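Local coordinates for tapirin (Caldicellulosiruptor hydrothermalis, PDB 6N2C), which probably binds cellulose and so may help this extremely thermophilic bacterium attach to it, through a zinc-containing beta-helical C-terminal domain, at residues L173-S178 with S270-F275. Numbering follows the deposited sequence.
Sequences LLAWDS and SNSLLF
The methyl of Ala175 meets two neighbouring side chains of 270-275 at once: its CB lies 3.4 Å from Ser272 OG and 3.6 Å from Leu273 CB. No hydrogen bond joins 173-178 to 270-275, so van der Waals packing carries the contact, with 179 Å² buried over both sides. Leu174 extends the same surface, its two methyl branches dividing the work. CD1 sits 3.6 Å from Ser272 OG, so two carbons of the turn meet this oxygen, roughly at right angles as seen from it, while CD2 approaches Leu273 CD1 more loosely at 4.3 Å. With CG of Leu174 trans to its own nitrogen (chi1 178°) the side chain reaches out from the turn, and chi2 of 56° directs CD1 to Ser272 and CD2 to Leu273. Leu273 adopts nearly the same extended rotamer; besides its CB, its CD2 faces the Ala175 methyl, at 3.9 Å.

Residues 173-176 form a type II beta turn, closed by Trp176 N to Leu173 O at 3.0 Å. Leu174 and Ala175 are its two central residues, and Ala175 has a positive phi of 64°, as the third position of such a turn requires. Ala175 O also accepts a hydrogen bond from Asn251 ND2. On the other side the chain turns a corner at Asn271 and Ser272 before entering strand 273-276, whose Leu273 also touches Ile453 of helix 451-457. The contact thus lays a beta turn from the loop before strand 186-190 against one corner of a parallel beta-helix, the fold of this domain, on its outer surface.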
loop_
_atom_site.group_PDB
_atom_site.type_symbol
_atom_site.label_atom_id
_atom_site.label_comp_id
_atom_site.label_asym_id
_atom_site.label_seq_id
_atom_site.Cartn_x
_atom_site.Cartn_y
_atom_site.Cartn_z
ATOM N N LEU A 173 -10.848 11.528 9.504
ATOM C CA LEU A 173 -11.723 10.832 8.540
ATOM C C LEU A 173 -11.132 10.465 7.156
ATOM O O LEU A 173 -11.836 10.092 6.202
ATOM C CB LEU A 173 -13.029 11.600 8.357
ATOM C CG LEU A 173 -13.785 11.805 9.683
ATOM C CD1 LEU A 173 -15.058 12.565 9.293
ATOM C CD2 LEU A 173 -14.131 10.506 10.351
ATOM N N LEU A 174 -9.821 10.613 7.037
ATOM C CA LEU A 174 -9.153 10.309 5.786
ATOM C C LEU A 174 -9.468 8.865 5.434
ATOM O O LEU A 174 -9.277 7.983 6.281
ATOM C CB LEU A 174 -7.642 10.432 6.005
ATOM C CG LEU A 174 -6.780 10.080 4.736
ATOM C CD1 LEU A 174 -7.163 10.902 3.522
ATOM C CD2 LEU A 174 -5.366 10.313 5.148
ATOM N N ALA A 175 -9.978 8.690 4.231
ATOM C CA ALA A 175 -10.255 7.348 3.660
ATOM C C ALA A 175 -11.310 6.583 4.421
ATOM O O ALA A 175 -11.427 5.393 4.300
ATOM C CB ALA A 175 -8.996 6.494 3.454
ATOM N N TRP A 176 -12.138 7.273 5.213
ATOM C CA TRP A 176 -13.232 6.563 5.859
ATOM C C TRP A 176 -14.192 6.018 4.839
ATOM O O TRP A 176 -14.604 6.731 3.966
ATOM C CB TRP A 176 -13.981 7.501 6.810
ATOM C CG TRP A 176 -15.096 6.669 7.488
ATOM C CD1 TRP A 176 -16.375 6.441 7.022
ATOM C CD2 TRP A 176 -14.934 5.897 8.631
ATOM N NE1 TRP A 176 -17.007 5.567 7.871
ATOM C CE2 TRP A 176 -16.142 5.219 8.868
ATOM C CE3 TRP A 176 -13.860 5.697 9.529
ATOM C CZ2 TRP A 176 -16.290 4.336 9.918
ATOM C CZ3 TRP A 176 -14.011 4.848 10.585
ATOM C CH2 TRP A 176 -15.260 4.172 10.785
ATOM N N ASP A 177 -14.530 4.729 4.896
ATOM C CA ASP A 177 -15.432 4.158 3.874
ATOM C C ASP A 177 -16.300 3.132 4.642
ATOM O O ASP A 177 -15.829 2.059 5.000
ATOM C CB ASP A 177 -14.646 3.452 2.739
ATOM C CG ASP A 177 -15.536 2.884 1.677
ATOM O OD1 ASP A 177 -16.790 2.847 1.847
ATOM O OD2 ASP A 177 -14.994 2.414 0.631
ATOM N N SER A 178 -17.544 3.474 4.927
ATOM C CA SER A 178 -18.390 2.544 5.699
ATOM C C SER A 178 -18.660 1.226 5.011
ATOM O O SER A 178 -18.973 0.240 5.688
ATOM C CB SER A 178 -19.729 3.218 6.134
ATOM O OG SER A 178 -19.520 4.378 6.939
ATOM N N SER A 270 -2.347 4.643 -5.395
ATOM C CA SER A 270 -3.179 4.776 -4.168
ATOM C C SER A 270 -3.718 6.206 -4.140
ATOM O O SER A 270 -2.963 7.186 -4.005
ATOM C CB SER A 270 -2.351 4.440 -2.920
ATOM O OG SER A 270 -3.047 4.822 -1.722
ATOM N N ASN A 271 -5.020 6.334 -4.344
ATOM C CA ASN A 271 -5.651 7.675 -4.496
ATOM C C ASN A 271 -6.179 8.264 -3.207
ATOM O O ASN A 271 -6.689 9.341 -3.208
ATOM C CB ASN A 271 -6.701 7.626 -5.569
ATOM C CG ASN A 271 -6.095 7.305 -6.873
ATOM O OD1 ASN A 271 -5.048 7.864 -7.172
ATOM N ND2 ASN A 271 -6.667 6.433 -7.619
ATOM N N SER A 272 -6.043 7.621 -2.093
ATOM C CA SER A 272 -6.291 8.340 -0.809
ATOM C C SER A 272 -5.354 7.937 0.268
ATOM O O SER A 272 -4.659 8.781 0.777
ATOM C CB SER A 272 -7.763 8.104 -0.411
ATOM O OG SER A 272 -8.047 8.586 0.883
ATOM N N LEU A 273 -5.290 6.670 0.628
ATOM C CA LEU A 273 -4.476 6.260 1.793
ATOM C C LEU A 273 -3.768 4.944 1.504
ATOM O O LEU A 273 -4.441 3.966 1.138
ATOM C CB LEU A 273 -5.398 6.075 3.015
ATOM C CG LEU A 273 -4.778 5.626 4.344
ATOM C CD1 LEU A 273 -3.564 6.464 4.769
ATOM C CD2 LEU A 273 -5.780 5.532 5.504
ATOM N N LEU A 274 -2.442 4.901 1.785
ATOM C CA LEU A 274 -1.643 3.650 1.714
ATOM C C LEU A 274 -1.031 3.537 3.042
ATOM O O LEU A 274 -0.301 4.471 3.477
ATOM C CB LEU A 274 -0.549 3.825 0.612
ATOM C CG LEU A 274 0.401 2.682 0.422
ATOM C CD1 LEU A 274 -0.414 1.481 0.004
ATOM C CD2 LEU A 274 1.369 3.007 -0.667
ATOM N N PHE A 275 -1.303 2.441 3.765
ATOM C CA PHE A 275 -0.874 2.312 5.145
ATOM C C PHE A 275 -0.322 0.934 5.351
ATOM O O PHE A 275 -1.038 -0.040 5.117
ATOM C CB PHE A 275 -2.098 2.536 6.091
ATOM C CG PHE A 275 -1.759 2.792 7.492
ATOM C CD1 PHE A 275 -1.192 1.783 8.298
ATOM C CD2 PHE A 275 -1.961 4.060 8.061
ATOM C CE1 PHE A 275 -0.855 2.037 9.628
ATOM C CE2 PHE A 275 -1.632 4.269 9.370
ATOM C CZ PHE A 275 -1.066 3.295 10.147
#